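Local coordinates for protein UDP-N-acetylglucosamine 2-epimerase (Methanocaldococcus jannaschii, PDB 4NES) that probably catalyses the reversible epimerisation at C-2 of UDP-N-acetylglucosamine to UDP-N-acetylmannosamine, and binds both UDP-N-acetylglucosamine and UDP, at residues 11-23 and 167-179. Sequence-based numbering, arbitrary orientation.
Sequences PEIIKLSPIIRAL and VGNTIVDATLQNL. With UDP (uridine-5'-diphosphate), chain C; UD1 (uridine-diphosphate-N-acetylglucosamine), chain B.
T170 makes the one direct hydrogen bond between segments 11-23 and 167-179: its OG1 donates to K15 O over 2.7 Å, in the carbonyl plane on a lone pair. K15 O sits just ahead of the kink, where the nitrogens of P18 and I19 make no bond to the preceding turn; with OG1 set between the backbone N and the carbonyl carbon (chi1 61°), the T170 hydroxyl meets it. A valine here would probably leave K15 O without this donor and weaken the tie at the kink. N169 caps helix 170-183 through OD1, which accepts from I171 N. K15 NZ forms salt bridges with E117 and E293. Near Q177, a water accepts from R21 NH1 and donates to Q177 OE1, linking the helices where the R21 guanidinium also holds L51 O.

Van der Waals packing centres on P18, a knob among T170, D173, A174 and Q177; its CG lies 3.5 Å from both T170 O and D173 CB. Toward the nucleotide, I14 and I171 run side by side, I14 CG2 to I171 CD1 3.8 Å, while I14 CD1 touches O3' of UDP. The extended K15 chain passes obliquely over I171, with CE 3.7 Å from I171 CB.

The axes of 11-23 and 170-179 cross at 82°, 7.8 Å apart at their closest. In this GT-B fold, helix 10-23 follows the first strand of the seven-stranded parallel sheet and packs L16 on strand 89-93; helix 170-183, following edge strand 164-166, meets helices 271-280 and 289-298 of the second domain through Y271 and E293, a near-perpendicular helix packing beside the nucleotide cleft.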
ATOM      1  N   PRO A  11       0.060 -11.425 -18.214  1.00  7.29           N
ATOM      2  CA  PRO A  11       1.192 -10.536 -18.535  1.00  7.88           C
ATOM      3  C   PRO A  11       2.399 -10.726 -17.629  1.00  8.85           C
ATOM      4  O   PRO A  11       3.530 -10.541 -18.092  1.00  9.06           O
ATOM      5  CB  PRO A  11       0.606  -9.132 -18.336  1.00  7.90           C
ATOM      6  CG  PRO A  11      -0.560  -9.334 -17.391  1.00  8.25           C
ATOM      7  CD  PRO A  11      -1.128 -10.657 -17.781  1.00  8.03           C
ATOM      8  N   GLU A  12       2.180 -11.092 -16.368  1.00  6.84           N
ATOM      9  CA  GLU A  12       3.285 -11.346 -15.446  1.00  8.13           C
ATOM     10  C   GLU A  12       4.098 -12.541 -15.894  1.00  7.75           C
ATOM     11  O   GLU A  12       5.328 -12.527 -15.805  1.00  9.21           O
ATOM     12  CB  GLU A  12       2.767 -11.612 -14.033  1.00  7.98           C
ATOM     13  CG  GLU A  12       2.061 -10.437 -13.361  1.00  8.59           C
ATOM     14  CD  GLU A  12       1.357 -10.888 -12.103  1.00 11.45           C
ATOM     15  OE1 GLU A  12       0.107 -10.930 -12.089  1.00 13.08           O
ATOM     16  OE2 GLU A  12       2.054 -11.220 -11.125  1.00 12.36           O
ATOM     17  N   ILE A  13       3.421 -13.591 -16.351  1.00  7.10           N
ATOM     18  CA  ILE A  13       4.125 -14.805 -16.743  1.00  8.12           C
ATOM     19  C   ILE A  13       5.055 -14.481 -17.913  1.00  7.72           C
ATOM     20  O   ILE A  13       6.235 -14.867 -17.934  1.00  9.05           O
ATOM     21  CB  ILE A  13       3.135 -15.925 -17.128  1.00  8.17           C
ATOM     22  CG1 ILE A  13       2.259 -16.294 -15.929  1.00 11.08           C
ATOM     23  CG2 ILE A  13       3.881 -17.145 -17.632  1.00  8.86           C
ATOM     24  CD1 ILE A  13       0.976 -17.028 -16.302  1.00 11.94           C
ATOM     25  N   ILE A  14       4.534 -13.733 -18.873  1.00  7.22           N
ATOM     26  CA  ILE A  14       5.306 -13.369 -20.056  1.00  6.96           C
ATOM     27  C   ILE A  14       6.498 -12.490 -19.664  1.00  6.70           C
ATOM     28  O   ILE A  14       7.637 -12.758 -20.071  1.00  7.43           O
ATOM     29  CB  ILE A  14       4.393 -12.664 -21.087  1.00  8.31           C
ATOM     30  CG1 ILE A  14       3.339 -13.646 -21.622  1.00  7.84           C
ATOM     31  CG2 ILE A  14       5.218 -12.040 -22.207  1.00  9.59           C
ATOM     32  CD1 ILE A  14       2.199 -12.968 -22.337  1.00  8.96           C
ATOM     33  N   LYS A  15       6.255 -11.467 -18.851  1.00  7.47           N
ATOM     34  CA  LYS A  15       7.313 -10.527 -18.501  1.00  5.93           C
ATOM     35  C   LYS A  15       8.331 -11.067 -17.500  1.00  8.47           C
ATOM     36  O   LYS A  15       9.440 -10.543 -17.397  1.00  8.33           O
ATOM     37  CB  LYS A  15       6.712  -9.190 -18.040  1.00  6.64           C
ATOM     38  CG  LYS A  15       6.278  -8.354 -19.227  1.00  7.05           C
ATOM     39  CD  LYS A  15       5.489  -7.114 -18.817  1.00  8.72           C
ATOM     40  CE  LYS A  15       5.314  -6.157 -19.992  1.00  9.96           C
ATOM     41  NZ  LYS A  15       4.441  -4.982 -19.648  1.00 10.05           N
ATOM     42  N   LEU A  16       7.965 -12.113 -16.769  1.00  7.29           N
ATOM     43  CA  LEU A  16       8.916 -12.780 -15.877  1.00  8.11           C
ATOM     44  C   LEU A  16       9.709 -13.864 -16.589  1.00  7.85           C
ATOM     45  O   LEU A  16      10.752 -14.290 -16.088  1.00  8.15           O
ATOM     46  CB  LEU A  16       8.215 -13.384 -14.655  1.00  8.46           C
ATOM     47  CG  LEU A  16       7.811 -12.338 -13.617  1.00  8.02           C
ATOM     48  CD1 LEU A  16       6.725 -12.898 -12.701  1.00 10.78           C
ATOM     49  CD2 LEU A  16       9.038 -11.859 -12.820  1.00 11.46           C
ATOM     50  N   SER A  17       9.242 -14.315 -17.749  1.00  7.99           N
ATOM     51  CA  SER A  17       9.956 -15.372 -18.473  1.00  8.62           C
ATOM     52  C   SER A  17      11.450 -15.087 -18.743  1.00  8.57           C
ATOM     53  O   SER A  17      12.276 -15.998 -18.594  1.00  8.85           O
ATOM     54  CB  SER A  17       9.195 -15.843 -19.734  1.00 10.35           C
ATOM     55  OG  SER A  17       9.196 -14.903 -20.797  1.00 13.27           O
ATOM     56  N   PRO A  18      11.820 -13.837 -19.097  1.00  8.38           N
ATOM     57  CA  PRO A  18      13.258 -13.598 -19.281  1.00  9.93           C
ATOM     58  C   PRO A  18      14.048 -13.644 -17.978  1.00  8.94           C
ATOM     59  O   PRO A  18      15.251 -13.961 -18.004  1.00  9.25           O
ATOM     60  CB  PRO A  18      13.310 -12.191 -19.878  1.00 10.79           C
ATOM     61  CG  PRO A  18      11.948 -12.002 -20.527  1.00  8.80           C
ATOM     62  CD  PRO A  18      11.009 -12.709 -19.601  1.00  7.14           C
ATOM     63  N   ILE A  19      13.407 -13.316 -16.860  1.00  8.42           N
ATOM     64  CA  ILE A  19      14.061 -13.428 -15.557  1.00  8.95           C
ATOM     65  C   ILE A  19      14.265 -14.893 -15.185  1.00  8.36           C
ATOM     66  O   ILE A  19      15.349 -15.297 -14.721  1.00  9.06           O
ATOM     67  CB  ILE A  19      13.265 -12.667 -14.483  1.00  8.49           C
ATOM     68  CG1 ILE A  19      13.438 -11.169 -14.727  1.00 10.61           C
ATOM     69  CG2 ILE A  19      13.740 -13.049 -13.088  1.00  9.09           C
ATOM     70  CD1 ILE A  19      12.432 -10.309 -13.999  1.00 13.61           C
ATOM     71  N   ILE A  20      13.245 -15.705 -15.435  1.00 10.09           N
ATOM     72  CA  ILE A  20      13.358 -17.145 -15.254  1.00 10.50           C
ATOM     73  C   ILE A  20      14.462 -17.732 -16.139  1.00 10.16           C
ATOM     74  O   ILE A  20      15.271 -18.541 -15.654  1.00 10.56           O
ATOM     75  CB  ILE A  20      11.997 -17.834 -15.493  1.00 12.54           C
ATOM     76  CG1 ILE A  20      11.031 -17.426 -14.374  1.00 12.42           C
ATOM     77  CG2 ILE A  20      12.152 -19.358 -15.601  1.00 14.07           C
ATOM     78  CD1 ILE A  20       9.566 -17.703 -14.653  1.00 16.02           C
ATOM     79  N   ARG A  21      14.539 -17.316 -17.405  1.00 11.17           N
ATOM     80  CA  ARG A  21      15.608 -17.790 -18.304  1.00  9.86           C
ATOM     81  C   ARG A  21      16.986 -17.483 -17.712  1.00 12.51           C
ATOM     82  O   ARG A  21      17.908 -18.323 -17.729  1.00 12.64           O
ATOM     83  CB  ARG A  21      15.490 -17.133 -19.683  1.00 13.00           C
ATOM     84  CG  ARG A  21      14.373 -17.662 -20.588  1.00 14.62           C
ATOM     85  CD  ARG A  21      14.682 -19.052 -21.143  1.00 18.80           C
ATOM     86  NE  ARG A  21      14.266 -20.107 -20.226  1.00 19.81           N
ATOM     87  CZ  ARG A  21      13.025 -20.583 -20.148  1.00 20.69           C
ATOM     88  NH1 ARG A  21      12.073 -20.107 -20.943  1.00 28.07           N
ATOM     89  NH2 ARG A  21      12.733 -21.536 -19.279  1.00 25.97           N
ATOM     90  N   ALA A  22      17.116 -16.284 -17.156  1.00 10.00           N
ATOM     91  CA  ALA A  22      18.381 -15.873 -16.559  1.00 12.05           C
ATOM     92  C   ALA A  22      18.692 -16.644 -15.275  1.00 10.66           C
ATOM     93  O   ALA A  22      19.829 -17.080 -15.073  1.00 11.96           O
ATOM     94  CB  ALA A  22      18.391 -14.384 -16.306  1.00 10.97           C
ATOM     95  N   LEU A  23      17.696 -16.817 -14.407  1.00 10.95           N
ATOM     96  CA  LEU A  23      17.874 -17.584 -13.177  1.00 12.01           C
ATOM     97  C   LEU A  23      18.306 -19.026 -13.430  1.00 12.74           C
ATOM     98  O   LEU A  23      19.064 -19.596 -12.636  1.00 12.29           O
ATOM     99  CB  LEU A  23      16.592 -17.584 -12.346  1.00 11.09           C
ATOM    100  CG  LEU A  23      16.246 -16.274 -11.653  1.00 10.15           C
ATOM    101  CD1 LEU A  23      14.803 -16.286 -11.151  1.00 11.91           C
ATOM    102  CD2 LEU A  23      17.210 -16.023 -10.502  1.00 11.59           C
ATOM    103  N   VAL A 167      16.829  -0.555 -16.277  1.00  7.83           N
ATOM    104  CA  VAL A 167      17.313  -1.793 -16.884  1.00  8.82           C
ATOM    105  C   VAL A 167      16.645  -2.140 -18.209  1.00  7.69           C
ATOM    106  O   VAL A 167      17.000  -3.139 -18.838  1.00  9.39           O
ATOM    107  CB  VAL A 167      17.151  -3.006 -15.929  1.00  7.19           C
ATOM    108  CG1 VAL A 167      17.980  -2.834 -14.655  1.00  8.16           C
ATOM    109  CG2 VAL A 167      15.674  -3.249 -15.588  1.00 10.78           C
ATOM    110  N   GLY A 168      15.703  -1.309 -18.651  1.00  7.76           N
ATOM    111  CA  GLY A 168      14.878  -1.615 -19.807  1.00  8.25           C
ATOM    112  C   GLY A 168      13.684  -2.437 -19.371  1.00  7.93           C
ATOM    113  O   GLY A 168      13.562  -2.792 -18.199  1.00  9.21           O
ATOM    114  N   ASN A 169      12.790  -2.729 -20.312  1.00  7.16           N
ATOM    115  CA  ASN A 169      11.639  -3.567 -20.016  1.00  7.23           C
ATOM    116  C   ASN A 169      11.880  -4.983 -20.507  1.00  7.30           C
ATOM    117  O   ASN A 169      12.260  -5.180 -21.663  1.00  7.57           O
ATOM    118  CB  ASN A 169      10.363  -2.974 -20.632  1.00  9.44           C
ATOM    119  CG  ASN A 169       9.095  -3.552 -20.024  1.00  9.67           C
ATOM    120  OD1 ASN A 169       8.915  -4.767 -19.944  1.00  9.19           O
ATOM    121  ND2 ASN A 169       8.218  -2.672 -19.547  1.00 13.16           N
ATOM    122  N   THR A 170      11.661  -5.968 -19.630  1.00  7.64           N
ATOM    123  CA  THR A 170      11.822  -7.381 -20.012  1.00  8.12           C
ATOM    124  C   THR A 170      10.926  -7.815 -21.182  1.00  8.00           C
ATOM    125  O   THR A 170      11.167  -8.870 -21.788  1.00  7.39           O
ATOM    126  CB  THR A 170      11.565  -8.342 -18.837  1.00  8.71           C
ATOM    127  OG1 THR A 170      10.221  -8.171 -18.376  1.00  9.24           O
ATOM    128  CG2 THR A 170      12.537  -8.095 -17.683  1.00  9.92           C
ATOM    129  N   ILE A 171       9.894  -7.040 -21.505  1.00  7.52           N
ATOM    130  CA  ILE A 171       9.069  -7.384 -22.650  1.00  8.59           C
ATOM    131  C   ILE A 171       9.883  -7.340 -23.945  1.00  8.76           C
ATOM    132  O   ILE A 171       9.583  -8.081 -24.891  1.00  9.55           O
ATOM    133  CB  ILE A 171       7.812  -6.492 -22.752  1.00  7.25           C
ATOM    134  CG1 ILE A 171       6.777  -7.140 -23.663  1.00 10.53           C
ATOM    135  CG2 ILE A 171       8.166  -5.081 -23.212  1.00  9.73           C
ATOM    136  CD1 ILE A 171       6.281  -8.464 -23.148  1.00 13.38           C
ATOM    137  N   VAL A 172      10.933  -6.515 -23.996  1.00  7.53           N
ATOM    138  CA  VAL A 172      11.820  -6.541 -25.158  1.00  7.71           C
ATOM    139  C   VAL A 172      12.503  -7.901 -25.263  1.00  8.98           C
ATOM    140  O   VAL A 172      12.502  -8.507 -26.333  1.00  9.83           O
ATOM    141  CB  VAL A 172      12.883  -5.420 -25.131  1.00  8.27           C
ATOM    142  CG1 VAL A 172      13.747  -5.471 -26.399  1.00 10.41           C
ATOM    143  CG2 VAL A 172      12.223  -4.073 -25.014  1.00 10.05           C
ATOM    144  N   ASP A 173      13.082  -8.378 -24.159  1.00  9.38           N
ATOM    145  CA  ASP A 173      13.681  -9.714 -24.131  1.00  9.31           C
ATOM    146  C   ASP A 173      12.684 -10.753 -24.631  1.00  8.90           C
ATOM    147  O   ASP A 173      13.012 -11.599 -25.458  1.00 10.28           O
ATOM    148  CB  ASP A 173      14.031 -10.179 -22.706  1.00 10.25           C
ATOM    149  CG  ASP A 173      14.847  -9.184 -21.889  1.00 12.93           C
ATOM    150  OD1 ASP A 173      14.761  -7.958 -22.078  1.00 12.71           O
ATOM    151  OD2 ASP A 173      15.547  -9.667 -20.970  1.00 11.36           O
ATOM    152  N   ALA A 174      11.468 -10.717 -24.092  1.00  8.39           N
ATOM    153  CA  ALA A 174      10.464 -11.730 -24.404  1.00  9.09           C
ATOM    154  C   ALA A 174      10.075 -11.701 -25.881  1.00 12.62           C
ATOM    155  O   ALA A 174       9.996 -12.748 -26.543  1.00 11.85           O
ATOM    156  CB  ALA A 174       9.238 -11.555 -23.531  1.00 10.94           C
ATOM    157  N   THR A 175       9.857 -10.502 -26.402  1.00 13.84           N
ATOM    158  CA  THR A 175       9.443 -10.356 -27.788  1.00 19.30           C
ATOM    159  C   THR A 175      10.605 -10.789 -28.682  1.00 18.51           C
ATOM    160  O   THR A 175      10.396 -11.418 -29.726  1.00 25.33           O
ATOM    161  CB  THR A 175       8.976  -8.904 -28.084  1.00 17.11           C
ATOM    162  OG1 THR A 175       8.031  -8.491 -27.088  1.00 22.35           O
ATOM    163  CG2 THR A 175       8.315  -8.817 -29.437  1.00 27.06           C
ATOM    164  N   LEU A 176      11.829 -10.504 -28.239  1.00 20.09           N
ATOM    165  CA  LEU A 176      13.052 -10.871 -28.954  1.00 27.61           C
ATOM    166  C   LEU A 176      13.480 -12.337 -28.787  1.00 23.22           C
ATOM    167  O   LEU A 176      14.170 -12.872 -29.664  1.00 30.46           O
ATOM    168  CB  LEU A 176      14.206  -9.950 -28.541  1.00 30.88           C
ATOM    169  CG  LEU A 176      14.505  -8.702 -29.376  1.00 33.63           C
ATOM    170  CD1 LEU A 176      15.405  -9.074 -30.554  1.00 31.24           C
ATOM    171  CD2 LEU A 176      13.234  -8.016 -29.862  1.00 35.55           C
ATOM    172  N   GLN A 177      13.111 -12.982 -27.679  1.00 23.52           N
ATOM    173  CA  GLN A 177      13.404 -14.412 -27.499  1.00 18.87           C
ATOM    174  C   GLN A 177      12.397 -15.279 -28.278  1.00 23.84           C
ATOM    175  O   GLN A 177      12.746 -16.365 -28.749  1.00 36.16           O
ATOM    176  CB  GLN A 177      13.583 -14.838 -25.995  1.00 28.23           C
ATOM    177  CG  GLN A 177      12.421 -14.545 -24.973  1.00 31.68           C
ATOM    178  CD  GLN A 177      12.733 -14.844 -23.454  1.00 19.40           C
ATOM    179  OE1 GLN A 177      11.865 -15.341 -22.716  1.00  4.62           O
ATOM    180  NE2 GLN A 177      13.937 -14.509 -23.006  1.00  5.93           N
ATOM    181  N   ASN A 178      11.182 -14.765 -28.483  1.00 15.40           N
ATOM    182  CA  ASN A 178      10.059 -15.577 -28.974  1.00 12.62           C
ATOM    183  C   ASN A 178       9.542 -15.307 -30.396  1.00 17.68           C
ATOM    184  O   ASN A 178       8.895 -16.180 -30.984  1.00 13.16           O
ATOM    185  CB  ASN A 178       8.892 -15.549 -27.976  1.00 12.65           C
ATOM    186  CG  ASN A 178       9.231 -16.232 -26.666  1.00 15.96           C
ATOM    187  OD1 ASN A 178       9.256 -17.461 -26.581  1.00 17.14           O
ATOM    188  ND2 ASN A 178       9.506 -15.440 -25.642  1.00 14.24           N
ATOM    189  N   LEU A 179       9.798 -14.122 -30.950  1.00 18.17           N
ATOM    190  CA  LEU A 179       9.308 -13.839 -32.303  1.00 16.02           C
ATOM    191  C   LEU A 179       9.920 -14.800 -33.314  1.00 16.38           C
ATOM    192  O   LEU A 179       9.208 -15.355 -34.140  1.00 13.73           O
ATOM    193  CB  LEU A 179       9.567 -12.384 -32.715  1.00 21.51           C
ATOM    194  CG  LEU A 179       8.458 -11.608 -33.442  1.00 30.98           C
ATOM    195  CD1 LEU A 179       9.071 -10.603 -34.409  1.00 31.02           C
ATOM    196  CD2 LEU A 179       7.470 -12.515 -34.159  1.00 30.60           C
TER
HETATM  197  N1  UDP C 401      -1.290 -11.725 -25.136  1.00  8.56           N
HETATM  198  C2  UDP C 401      -1.289 -13.022 -25.526  1.00  9.18           C
HETATM  199  N3  UDP C 401      -2.388 -13.547 -26.110  1.00  8.77           N
HETATM  200  C4  UDP C 401      -3.510 -12.825 -26.322  1.00  9.76           C
HETATM  201  C5  UDP C 401      -3.549 -11.480 -25.929  1.00  9.33           C
HETATM  202  C6  UDP C 401      -2.403 -10.958 -25.320  1.00  8.40           C
HETATM  203  O2  UDP C 401      -0.290 -13.725 -25.354  1.00  9.59           O
HETATM  204  O4  UDP C 401      -4.618 -13.418 -26.920  1.00 11.05           O
HETATM  205  C1' UDP C 401      -0.140 -11.108 -24.452  1.00  8.82           C
HETATM  206  C2' UDP C 401       0.483  -9.965 -25.061  1.00  7.98           C
HETATM  207  O2' UDP C 401       1.350 -10.366 -26.098  1.00 10.09           O
HETATM  208  C3' UDP C 401       1.143  -9.300 -23.929  1.00  8.45           C
HETATM  209  C4' UDP C 401       0.319  -9.654 -22.782  1.00  8.06           C
HETATM  210  O4' UDP C 401      -0.639 -10.583 -23.224  1.00  8.79           O
HETATM  211  O3' UDP C 401       2.458  -9.726 -23.705  1.00  9.73           O
HETATM  212  C5' UDP C 401      -0.431  -8.503 -22.204  1.00 10.60           C
HETATM  213  O5' UDP C 401      -1.310  -8.907 -21.182  1.00  9.80           O
HETATM  214  PA  UDP C 401      -2.684  -8.171 -20.897  1.00  9.19           P
HETATM  215  O1A UDP C 401      -3.698  -9.221 -20.494  1.00 12.00           O
HETATM  216  O2A UDP C 401      -3.103  -7.401 -22.130  1.00  9.84           O
HETATM  217  O3A UDP C 401      -2.488  -7.229 -19.647  1.00  9.47           O
HETATM  218  PB  UDP C 401      -1.779  -5.852 -19.407  1.00  7.66           P
HETATM  219  O1B UDP C 401      -0.468  -5.800 -20.177  1.00 10.49           O
HETATM  220  O2B UDP C 401      -2.721  -4.745 -19.807  1.00  8.28           O
HETATM  221  O3B UDP C 401      -1.566  -5.861 -17.919  1.00  8.93           O
HETATM  222  C1' UD1 B 400      -6.040  -8.529 -14.213  1.00  7.78           C
HETATM  223  C2' UD1 B 400      -5.274  -7.342 -13.716  1.00  8.31           C
HETATM  224  C3' UD1 B 400      -4.916  -6.447 -14.802  1.00  8.08           C
HETATM  225  C4' UD1 B 400      -4.217  -7.120 -15.904  1.00  8.08           C
HETATM  226  C5' UD1 B 400      -4.970  -8.352 -16.336  1.00  8.00           C
HETATM  227  C6' UD1 B 400      -4.208  -9.174 -17.306  1.00  6.66           C
HETATM  228  C7' UD1 B 400      -5.902  -6.649 -11.327  1.00 10.10           C
HETATM  229  C8' UD1 B 400      -6.808  -5.820 -10.466  1.00  8.48           C
HETATM  230  N2' UD1 B 400      -6.109  -6.576 -12.755  1.00  8.97           N
HETATM  231  O1' UD1 B 400      -7.231  -8.097 -14.766  1.00  7.78           O
HETATM  232  O3' UD1 B 400      -4.098  -5.380 -14.290  1.00 10.23           O
HETATM  233  O4' UD1 B 400      -4.062  -6.248 -17.013  1.00  8.68           O
HETATM  234  O5' UD1 B 400      -5.236  -9.200 -15.224  1.00  8.48           O
HETATM  235  O6' UD1 B 400      -4.983  -9.854 -18.221  1.00  8.24           O
HETATM  236  O7' UD1 B 400      -5.028  -7.361 -10.827  1.00  9.34           O
HETATM  237  N1  UD1 B 400     -11.372 -14.507 -15.654  1.00 11.95           N
HETATM  238  C2  UD1 B 400     -11.503 -15.736 -16.157  1.00 13.82           C
HETATM  239  N3  UD1 B 400     -10.466 -16.571 -16.179  1.00 11.90           N
HETATM  240  C4  UD1 B 400      -9.274 -16.209 -15.685  1.00 14.12           C
HETATM  241  C5  UD1 B 400      -9.102 -14.937 -15.156  1.00 14.74           C
HETATM  242  C6  UD1 B 400     -10.189 -14.078 -15.153  1.00 14.14           C
HETATM  243  O2  UD1 B 400     -12.567 -16.106 -16.613  1.00 12.34           O
HETATM  244  O4  UD1 B 400      -8.225 -17.081 -15.715  1.00 12.90           O
HETATM  245  C1B UD1 B 400     -12.510 -13.558 -15.637  1.00 13.39           C
HETATM  246  C2B UD1 B 400     -13.407 -13.693 -14.474  1.00 10.67           C
HETATM  247  O2' UD1 B 400     -14.730 -13.424 -14.867  1.00 14.93           O
HETATM  248  C3B UD1 B 400     -12.941 -12.663 -13.574  1.00 10.46           C
HETATM  249  C4B UD1 B 400     -12.577 -11.572 -14.513  1.00  9.63           C
HETATM  250  O4B UD1 B 400     -12.045 -12.206 -15.661  1.00 11.38           O
HETATM  251  O3B UD1 B 400     -13.879 -12.257 -12.608  1.00 13.11           O
HETATM  252  C5B UD1 B 400     -11.564 -10.641 -13.952  1.00 10.39           C
HETATM  253  O5B UD1 B 400     -10.406 -11.252 -13.443  1.00 10.01           O
HETATM  254  PA  UD1 B 400      -9.390 -10.430 -12.604  1.00 11.23           P
HETATM  255  O1A UD1 B 400     -10.087  -9.903 -11.388  1.00 15.23           O
HETATM  256  O2A UD1 B 400      -8.233 -11.310 -12.263  1.00 13.47           O
HETATM  257  O3A UD1 B 400      -8.957  -9.175 -13.431  1.00 10.39           O
HETATM  258  PB  UD1 B 400      -8.467  -9.061 -14.944  1.00  9.17           P
HETATM  259  O1B UD1 B 400      -9.510  -8.307 -15.701  1.00  9.83           O
HETATM  260  O2B UD1 B 400      -8.067 -10.404 -15.491  1.00  9.93           O
HETATM  261  O   HOH W   1      11.887 -18.098 -23.103  1.00 29.73           O